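Local coordinates for protein carboxylesterase (Uncultured bacterium, PDB 5GMX) that hydrolyses carboxylic esters as a family VIII carboxylesterase of the beta-lactamase fold and also acts on oxyimino cephalosporins, at residues F339-A351 with Y361-R375. Numbering follows the deposited sequence.
Sequences FGHSGWGGSFGFA and YAMNQMDTNIFGDPR. With PMS (phenylmethanesulfonic acid), chain C.
The wall of the ligand pocket formed by the type II turn Gly343–Gly346, which joins strands 339–342 and 348–352, is backed by the loop that follows strand 357–363. On the pocket side, Trp344 N donates to O1S of the bound phenylmethanesulfonic acid (2.7 Å, N-H...O 160°), and ligand C3 packs obliquely near the rim of the indole, 3.4 Å from Trp344 CE3, on the side away from Met366. One face of the ring carries Met366, a selenomethionine: its CE sits 3.4 Å from the centroid of the five-membered ring of Trp344, 16° off the normal, a CH-pi contact. The bend at chi3 (68°) folds this methyl onto the ring, while SE stands farther above the six-membered ring in a Met-aromatic contact.

Two backbone bonds tie the turn to the loop. Gly345 N donates to Asn369 O at 3.0 Å, almost straight, and Asp367 N reaches a lone pair of Gly345 O at 2.9 Å, in the carbonyl plane. Behind the turn, Arg375 holds Asp373 side-on, NE to OD1 at 3.0 Å and NH2 to OD2 at 2.9 Å, and grips Gln365 O with NH1 and NH2. Asn369 ND2 meets the same OD2 from the face opposite Arg375 NH2, which fixes the rotation of the Asp373 carboxylate between the two donors. Asp373 also caps helix 374–385 through Arg375 N, and Arg375 NH1 has a further salt bridge to Glu31.

In the hairpin of strands 348–352 and 357–363, Phe348 and Tyr361 exchange backbone bonds as an antiparallel hydrogen-bonded pair; their rings meet obliquely, Phe348 CE1 to Tyr361 CD2 3.4 Å. A pocket-edge strand and turn, with a backbone N-H directed at the ligand's sulfonate, recalls the oxyanion-hole side of serine beta-lactamases.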
ATOM      1  N   PHE A 339      -8.809  -3.678   7.993  1.00 15.75           N
ATOM      2  CA  PHE A 339      -8.039  -2.517   7.510  1.00 12.68           C
ATOM      3  C   PHE A 339      -7.084  -2.940   6.408  1.00 15.35           C
ATOM      4  O   PHE A 339      -6.621  -4.081   6.382  1.00 12.46           O
ATOM      5  CB  PHE A 339      -7.262  -1.856   8.658  1.00 11.76           C
ATOM      6  CG  PHE A 339      -6.231  -2.752   9.279  1.00 13.95           C
ATOM      7  CD1 PHE A 339      -6.577  -3.628  10.302  1.00 14.64           C
ATOM      8  CD2 PHE A 339      -4.914  -2.729   8.835  1.00 13.97           C
ATOM      9  CE1 PHE A 339      -5.625  -4.461  10.868  1.00 13.66           C
ATOM     10  CE2 PHE A 339      -3.957  -3.557   9.402  1.00 14.48           C
ATOM     11  CZ  PHE A 339      -4.315  -4.428  10.419  1.00 15.90           C
ATOM     12  N   GLY A 340      -6.767  -2.027   5.509  1.00 14.05           N
ATOM     13  CA  GLY A 340      -5.823  -2.340   4.462  1.00 13.65           C
ATOM     14  C   GLY A 340      -5.608  -1.165   3.545  1.00 13.90           C
ATOM     15  O   GLY A 340      -5.773  -0.021   3.946  1.00 11.69           O
ATOM     16  N   HIS A 341      -5.206  -1.455   2.316  1.00 12.16           N
ATOM     17  CA  HIS A 341      -5.083  -0.421   1.308  1.00 13.32           C
ATOM     18  C   HIS A 341      -5.192  -1.024  -0.078  1.00 14.31           C
ATOM     19  O   HIS A 341      -4.771  -2.155  -0.317  1.00 14.86           O
ATOM     20  CB  HIS A 341      -3.763   0.344   1.443  1.00 14.94           C
ATOM     21  CG  HIS A 341      -3.915   1.820   1.251  1.00 12.63           C
ATOM     22  ND1 HIS A 341      -4.175   2.385   0.023  1.00 15.46           N
ATOM     23  CD2 HIS A 341      -3.865   2.843   2.135  1.00 13.54           C
ATOM     24  CE1 HIS A 341      -4.273   3.697   0.156  1.00 21.16           C
ATOM     25  NE2 HIS A 341      -4.086   4.001   1.429  1.00 14.59           N
ATOM     26  N   SER A 342      -5.787  -0.258  -0.980  1.00 18.02           N
ATOM     27  CA  SER A 342      -5.977  -0.694  -2.347  1.00 16.81           C
ATOM     28  C   SER A 342      -5.164   0.171  -3.289  1.00 19.69           C
ATOM     29  O   SER A 342      -4.716   1.256  -2.922  1.00 16.66           O
ATOM     30  CB  SER A 342      -7.457  -0.639  -2.716  1.00 16.94           C
ATOM     31  OG  SER A 342      -8.226  -1.351  -1.769  1.00 19.96           O
ATOM     32  N   GLY A 343      -5.001  -0.300  -4.517  1.00 17.16           N
ATOM     33  CA  GLY A 343      -4.229   0.433  -5.491  1.00 17.16           C
ATOM     34  C   GLY A 343      -4.983   0.659  -6.780  1.00 22.52           C
ATOM     35  O   GLY A 343      -5.874  -0.106  -7.151  1.00 20.35           O
ATOM     36  N   TRP A 344      -4.615   1.733  -7.459  1.00 22.42           N
ATOM     37  CA  TRP A 344      -5.167   2.057  -8.762  1.00 26.63           C
ATOM     38  C   TRP A 344      -5.077   0.867  -9.710  1.00 25.18           C
ATOM     39  O   TRP A 344      -3.995   0.317  -9.915  1.00 21.30           O
ATOM     40  CB  TRP A 344      -4.421   3.259  -9.335  1.00 28.01           C
ATOM     41  CG  TRP A 344      -4.973   3.816 -10.585  1.00 32.12           C
ATOM     42  CD1 TRP A 344      -6.276   3.815 -10.989  1.00 31.06           C
ATOM     43  CD2 TRP A 344      -4.230   4.480 -11.609  1.00 34.01           C
ATOM     44  NE1 TRP A 344      -6.387   4.425 -12.216  1.00 29.23           N
ATOM     45  CE2 TRP A 344      -5.145   4.844 -12.617  1.00 30.82           C
ATOM     46  CE3 TRP A 344      -2.876   4.790 -11.779  1.00 34.25           C
ATOM     47  CZ2 TRP A 344      -4.749   5.513 -13.774  1.00 35.99           C
ATOM     48  CZ3 TRP A 344      -2.484   5.451 -12.929  1.00 32.59           C
ATOM     49  CH2 TRP A 344      -3.418   5.807 -13.911  1.00 39.07           C
ATOM     50  N   GLY A 345      -6.217   0.445 -10.258  1.00 21.29           N
ATOM     51  CA  GLY A 345      -6.223  -0.636 -11.227  1.00 25.26           C
ATOM     52  C   GLY A 345      -6.805  -1.936 -10.707  1.00 20.43           C
ATOM     53  O   GLY A 345      -7.348  -2.717 -11.477  1.00 24.08           O
ATOM     54  N   GLY A 346      -6.693  -2.166  -9.402  1.00 20.76           N
ATOM     55  CA  GLY A 346      -7.331  -3.312  -8.775  1.00 22.41           C
ATOM     56  C   GLY A 346      -6.557  -4.056  -7.693  1.00 18.39           C
ATOM     57  O   GLY A 346      -7.155  -4.851  -6.962  1.00 15.32           O
ATOM     58  N   SER A 347      -5.253  -3.817  -7.558  1.00 12.95           N
ATOM     59  CA  SER A 347      -4.512  -4.526  -6.511  1.00 15.59           C
ATOM     60  C   SER A 347      -4.989  -4.091  -5.135  1.00 16.08           C
ATOM     61  O   SER A 347      -5.532  -3.000  -4.982  1.00 18.55           O
ATOM     62  CB  SER A 347      -2.999  -4.312  -6.642  1.00 15.23           C
ATOM     63  OG  SER A 347      -2.634  -2.986  -6.308  1.00 17.36           O
ATOM     64  N   PHE A 348      -4.810  -4.952  -4.136  1.00 12.94           N
ATOM     65  CA  PHE A 348      -5.147  -4.559  -2.770  1.00 15.24           C
ATOM     66  C   PHE A 348      -4.569  -5.533  -1.771  1.00 13.35           C
ATOM     67  O   PHE A 348      -4.141  -6.634  -2.122  1.00 12.79           O
ATOM     68  CB  PHE A 348      -6.667  -4.468  -2.564  1.00 14.25           C
ATOM     69  CG  PHE A 348      -7.356  -5.792  -2.633  1.00 18.87           C
ATOM     70  CD1 PHE A 348      -7.751  -6.316  -3.848  1.00 19.77           C
ATOM     71  CD2 PHE A 348      -7.587  -6.534  -1.479  1.00 17.34           C
ATOM     72  CE1 PHE A 348      -8.374  -7.546  -3.911  1.00 17.37           C
ATOM     73  CE2 PHE A 348      -8.209  -7.769  -1.543  1.00 21.83           C
ATOM     74  CZ  PHE A 348      -8.606  -8.271  -2.759  1.00 18.89           C
ATOM     75  N   GLY A 349      -4.576  -5.119  -0.514  1.00 13.95           N
ATOM     76  CA  GLY A 349      -4.261  -6.026   0.565  1.00 13.07           C
ATOM     77  C   GLY A 349      -5.047  -5.610   1.783  1.00 13.17           C
ATOM     78  O   GLY A 349      -5.315  -4.408   1.954  1.00 15.11           O
ATOM     79  N   PHE A 350      -5.449  -6.575   2.608  1.00 10.35           N
ATOM     80  CA  PHE A 350      -6.053  -6.208   3.892  1.00 10.89           C
ATOM     81  C   PHE A 350      -5.924  -7.278   4.972  1.00 11.44           C
ATOM     82  O   PHE A 350      -5.614  -8.445   4.706  1.00 10.94           O
ATOM     83  CB  PHE A 350      -7.537  -5.824   3.713  1.00 13.26           C
ATOM     84  CG  PHE A 350      -8.439  -6.983   3.427  1.00 13.31           C
ATOM     85  CD1 PHE A 350      -9.044  -7.679   4.468  1.00 15.73           C
ATOM     86  CD2 PHE A 350      -8.680  -7.379   2.120  1.00 14.06           C
ATOM     87  CE1 PHE A 350      -9.881  -8.757   4.209  1.00 17.62           C
ATOM     88  CE2 PHE A 350      -9.511  -8.463   1.848  1.00 17.48           C
ATOM     89  CZ  PHE A 350     -10.112  -9.151   2.898  1.00 21.31           C
ATOM     90  N   ALA A 351      -6.146  -6.840   6.202  1.00 10.33           N
ATOM     91  CA  ALA A 351      -6.090  -7.681   7.382  1.00 10.08           C
ATOM     92  C   ALA A 351      -7.403  -7.631   8.160  1.00 14.22           C
ATOM     93  O   ALA A 351      -8.029  -6.571   8.291  1.00 14.05           O
ATOM     94  CB  ALA A 351      -4.937  -7.259   8.271  1.00  8.88           C
ATOM     95  N   TYR A 361      -3.616  -9.279  -3.312  1.00 10.39           N
ATOM     96  CA  TYR A 361      -3.956  -9.499  -4.713  1.00 12.94           C
ATOM     97  C   TYR A 361      -3.290  -8.460  -5.616  1.00 15.04           C
ATOM     98  O   TYR A 361      -3.381  -7.241  -5.368  1.00 14.23           O
ATOM     99  CB  TYR A 361      -5.480  -9.508  -4.874  1.00 14.30           C
ATOM    100  CG  TYR A 361      -5.981  -9.543  -6.300  1.00 21.24           C
ATOM    101  CD1 TYR A 361      -5.616 -10.567  -7.172  1.00 19.48           C
ATOM    102  CD2 TYR A 361      -6.868  -8.580  -6.754  1.00 26.53           C
ATOM    103  CE1 TYR A 361      -6.084 -10.592  -8.485  1.00 21.02           C
ATOM    104  CE2 TYR A 361      -7.362  -8.608  -8.042  1.00 29.27           C
ATOM    105  CZ  TYR A 361      -6.952  -9.599  -8.909  1.00 30.95           C
ATOM    106  OH  TYR A 361      -7.446  -9.582 -10.186  1.00 31.95           O
ATOM    107  N   ALA A 362      -2.575  -8.944  -6.632  1.00 14.68           N
ATOM    108  CA  ALA A 362      -1.848  -8.045  -7.536  1.00 16.34           C
ATOM    109  C   ALA A 362      -1.887  -8.565  -8.969  1.00 18.09           C
ATOM    110  O   ALA A 362      -1.648  -9.746  -9.209  1.00 15.80           O
ATOM    111  CB  ALA A 362      -0.404  -7.867  -7.075  1.00 12.54           C
HETATM  112  N   MSE A 363      -2.158  -7.678  -9.921  1.00 14.33           N
HETATM  113  CA  MSE A 363      -2.375  -8.087 -11.304  1.00 17.91           C
HETATM  114  C   MSE A 363      -1.899  -7.008 -12.271  1.00 19.77           C
HETATM  115  O   MSE A 363      -1.671  -5.873 -11.865  1.00 18.69           O
HETATM  116  CB  MSE A 363      -3.856  -8.395 -11.530  1.00 14.41           C
HETATM  117  CG  MSE A 363      -4.724  -7.169 -11.778  1.00 26.44           C
HETATM  118 SE   MSE A 363      -4.758  -5.786 -10.364  1.00 36.38          SE
HETATM  119  CE  MSE A 363      -4.940  -6.914  -8.850  1.00 32.84           C
ATOM    120  N   ASN A 364      -1.743  -7.357 -13.548  1.00 18.03           N
ATOM    121  CA  ASN A 364      -1.210  -6.392 -14.501  1.00 21.74           C
ATOM    122  C   ASN A 364      -2.252  -5.760 -15.435  1.00 23.53           C
ATOM    123  O   ASN A 364      -1.934  -4.813 -16.157  1.00 26.33           O
ATOM    124  CB  ASN A 364      -0.084  -7.036 -15.323  1.00 22.62           C
ATOM    125  CG  ASN A 364      -0.561  -8.187 -16.196  1.00 20.67           C
ATOM    126  OD1 ASN A 364      -1.653  -8.720 -16.014  1.00 18.48           O
ATOM    127  ND2 ASN A 364       0.285  -8.593 -17.133  1.00 17.76           N
ATOM    128  N   GLN A 365      -3.481  -6.271 -15.430  1.00 21.16           N
ATOM    129  CA  GLN A 365      -4.559  -5.640 -16.198  1.00 23.53           C
ATOM    130  C   GLN A 365      -5.398  -4.712 -15.323  1.00 21.91           C
ATOM    131  O   GLN A 365      -6.171  -5.160 -14.476  1.00 23.16           O
ATOM    132  CB  GLN A 365      -5.471  -6.681 -16.843  1.00 27.72           C
ATOM    133  CG  GLN A 365      -6.662  -6.061 -17.579  1.00 27.04           C
ATOM    134  CD  GLN A 365      -6.233  -5.113 -18.693  1.00 27.84           C
ATOM    135  OE1 GLN A 365      -5.653  -5.542 -19.688  1.00 27.25           O
ATOM    136  NE2 GLN A 365      -6.504  -3.818 -18.522  1.00 28.44           N
HETATM  137  N   MSE A 366      -5.250  -3.415 -15.539  1.00 22.38           N
HETATM  138  CA  MSE A 366      -5.942  -2.431 -14.725  1.00 25.54           C
HETATM  139  C   MSE A 366      -7.407  -2.297 -15.109  1.00 28.42           C
HETATM  140  O   MSE A 366      -7.777  -2.510 -16.259  1.00 26.13           O
HETATM  141  CB  MSE A 366      -5.256  -1.074 -14.846  1.00 25.33           C
HETATM  142  CG  MSE A 366      -3.821  -1.060 -14.368  1.00 22.09           C
HETATM  143 SE   MSE A 366      -3.067   0.715 -14.632  1.00 62.62          SE
HETATM  144  CE  MSE A 366      -4.101   1.705 -13.321  1.00 37.11           C
ATOM    145  N   ASP A 367      -8.230  -1.950 -14.128  1.00 29.32           N
ATOM    146  CA  ASP A 367      -9.629  -1.618 -14.354  1.00 32.72           C
ATOM    147  C   ASP A 367      -9.875  -0.241 -13.749  1.00 38.16           C
ATOM    148  O   ASP A 367      -9.067   0.233 -12.955  1.00 35.99           O
ATOM    149  CB  ASP A 367     -10.557  -2.670 -13.739  1.00 38.75           C
ATOM    150  CG  ASP A 367     -11.970  -2.609 -14.305  1.00 52.29           C
ATOM    151  OD1 ASP A 367     -12.379  -1.530 -14.789  1.00 49.16           O
ATOM    152  OD2 ASP A 367     -12.668  -3.647 -14.275  1.00 60.69           O
ATOM    153  N   THR A 368     -10.986   0.398 -14.112  1.00 48.09           N
ATOM    154  CA  THR A 368     -11.247   1.774 -13.682  1.00 48.47           C
ATOM    155  C   THR A 368     -11.785   1.869 -12.253  1.00 49.22           C
ATOM    156  O   THR A 368     -12.999   1.898 -12.037  1.00 58.05           O
ATOM    157  CB  THR A 368     -12.240   2.467 -14.625  1.00 44.09           C
ATOM    158  OG1 THR A 368     -13.418   1.659 -14.753  1.00 56.13           O
ATOM    159  CG2 THR A 368     -11.611   2.665 -15.991  1.00 36.25           C
ATOM    160  N   ASN A 369     -10.861   1.928 -11.294  1.00 48.16           N
ATOM    161  CA  ASN A 369     -11.168   2.010  -9.864  1.00 44.75           C
ATOM    162  C   ASN A 369      -9.876   2.163  -9.051  1.00 41.76           C
ATOM    163  O   ASN A 369      -8.796   1.773  -9.504  1.00 31.66           O
ATOM    164  CB  ASN A 369     -11.953   0.780  -9.385  1.00 45.76           C
ATOM    165  CG  ASN A 369     -11.175  -0.523  -9.552  1.00 46.90           C
ATOM    166  OD1 ASN A 369     -10.362  -0.885  -8.699  1.00 44.98           O
ATOM    167  ND2 ASN A 369     -11.429  -1.233 -10.647  1.00 44.74           N
ATOM    168  N   ILE A 370      -9.988   2.738  -7.857  1.00 40.45           N
ATOM    169  CA  ILE A 370      -8.845   2.827  -6.951  1.00 43.03           C
ATOM    170  C   ILE A 370      -9.093   2.006  -5.681  1.00 44.60           C
ATOM    171  O   ILE A 370      -8.209   1.879  -4.825  1.00 36.48           O
ATOM    172  CB  ILE A 370      -8.514   4.294  -6.591  1.00 44.84           C
ATOM    173  CG1 ILE A 370      -9.702   4.976  -5.910  1.00 48.32           C
ATOM    174  CG2 ILE A 370      -8.105   5.060  -7.840  1.00 43.40           C
ATOM    175  CD1 ILE A 370      -9.307   6.185  -5.078  1.00 38.08           C
ATOM    176  N   PHE A 371     -10.307   1.462  -5.576  1.00 36.57           N
ATOM    177  CA  PHE A 371     -10.636   0.419  -4.605  1.00 39.26           C
ATOM    178  C   PHE A 371     -11.962  -0.263  -4.979  1.00 41.76           C
ATOM    179  O   PHE A 371     -12.807   0.333  -5.654  1.00 40.89           O
ATOM    180  CB  PHE A 371     -10.695   0.986  -3.172  1.00 40.18           C
ATOM    181  CG  PHE A 371     -11.593   2.188  -3.015  1.00 45.48           C
ATOM    182  CD1 PHE A 371     -12.968   2.042  -2.900  1.00 43.07           C
ATOM    183  CD2 PHE A 371     -11.052   3.466  -2.945  1.00 46.93           C
ATOM    184  CE1 PHE A 371     -13.792   3.148  -2.748  1.00 49.34           C
ATOM    185  CE2 PHE A 371     -11.870   4.575  -2.792  1.00 43.88           C
ATOM    186  CZ  PHE A 371     -13.241   4.417  -2.693  1.00 41.55           C
ATOM    187  N   GLY A 372     -12.127  -1.515  -4.556  1.00 44.21           N
ATOM    188  CA  GLY A 372     -13.375  -2.245  -4.751  1.00 34.59           C
ATOM    189  C   GLY A 372     -13.610  -2.874  -6.116  1.00 34.58           C
ATOM    190  O   GLY A 372     -14.744  -2.918  -6.586  1.00 39.78           O
ATOM    191  N   ASP A 373     -12.547  -3.364  -6.751  1.00 39.58           N
ATOM    192  CA  ASP A 373     -12.657  -4.111  -8.012  1.00 41.13           C
ATOM    193  C   ASP A 373     -13.477  -5.405  -7.848  1.00 34.61           C
ATOM    194  O   ASP A 373     -13.313  -6.111  -6.850  1.00 31.59           O
ATOM    195  CB  ASP A 373     -11.257  -4.442  -8.547  1.00 36.85           C
ATOM    196  CG  ASP A 373     -11.268  -4.917  -9.998  1.00 40.27           C
ATOM    197  OD1 ASP A 373     -11.790  -6.021 -10.273  1.00 41.80           O
ATOM    198  OD2 ASP A 373     -10.729  -4.193 -10.863  1.00 36.67           O
ATOM    199  N   PRO A 374     -14.358  -5.711  -8.828  1.00 33.87           N
ATOM    200  CA  PRO A 374     -15.177  -6.936  -8.901  1.00 31.33           C
ATOM    201  C   PRO A 374     -14.390  -8.239  -8.699  1.00 31.50           C
ATOM    202  O   PRO A 374     -14.872  -9.155  -8.018  1.00 32.08           O
ATOM    203  CB  PRO A 374     -15.749  -6.886 -10.322  1.00 29.33           C
ATOM    204  CG  PRO A 374     -15.817  -5.448 -10.638  1.00 31.93           C
ATOM    205  CD  PRO A 374     -14.677  -4.778  -9.926  1.00 32.73           C
ATOM    206  N   ARG A 375     -13.208  -8.323  -9.305  1.00 26.23           N
ATOM    207  CA  ARG A 375     -12.322  -9.471  -9.130  1.00 28.05           C
ATOM    208  C   ARG A 375     -12.040  -9.707  -7.643  1.00 27.06           C
ATOM    209  O   ARG A 375     -12.118 -10.844  -7.131  1.00 24.68           O
ATOM    210  CB  ARG A 375     -11.024  -9.248  -9.905  1.00 28.09           C
ATOM    211  CG  ARG A 375     -11.247  -9.098 -11.407  1.00 29.57           C
ATOM    212  CD  ARG A 375      -9.982  -8.673 -12.137  1.00 32.47           C
ATOM    213  NE  ARG A 375      -9.684  -7.253 -11.958  1.00 30.13           N
ATOM    214  CZ  ARG A 375      -8.662  -6.628 -12.539  1.00 28.57           C
ATOM    215  NH1 ARG A 375      -7.834  -7.305 -13.331  1.00 24.67           N
ATOM    216  NH2 ARG A 375      -8.468  -5.328 -12.326  1.00 24.26           N
TER
HETATM  217  C   PMS C 401      -1.783   6.117  -6.421  1.00 44.29           C
HETATM  218  S   PMS C 401      -2.969   4.988  -5.723  1.00 41.15           S
HETATM  219  C1  PMS C 401      -2.399   7.034  -7.463  1.00 54.11           C
HETATM  220  C2  PMS C 401      -2.386   6.678  -8.805  1.00 49.50           C
HETATM  221  C3  PMS C 401      -2.945   7.519  -9.758  1.00 47.21           C
HETATM  222  C4  PMS C 401      -3.517   8.722  -9.373  1.00 56.63           C
HETATM  223  C5  PMS C 401      -3.531   9.082  -8.034  1.00 49.34           C
HETATM  224  C6  PMS C 401      -2.970   8.242  -7.084  1.00 49.11           C
HETATM  225  O2S PMS C 401      -4.383   5.525  -5.665  1.00 34.59           O
HETATM  226  O1S PMS C 401      -3.159   3.780  -6.609  1.00 31.29           O
HETATM  227  O   HOH W   1     -10.128  -2.670  -3.049  1.00 25.55           O
HETATM  228  O   HOH W   2      -8.344  -1.123  -6.308  1.00 34.14           O
HETATM  229  O   HOH W   3      -9.621  -3.489  -5.377  1.00 30.65           O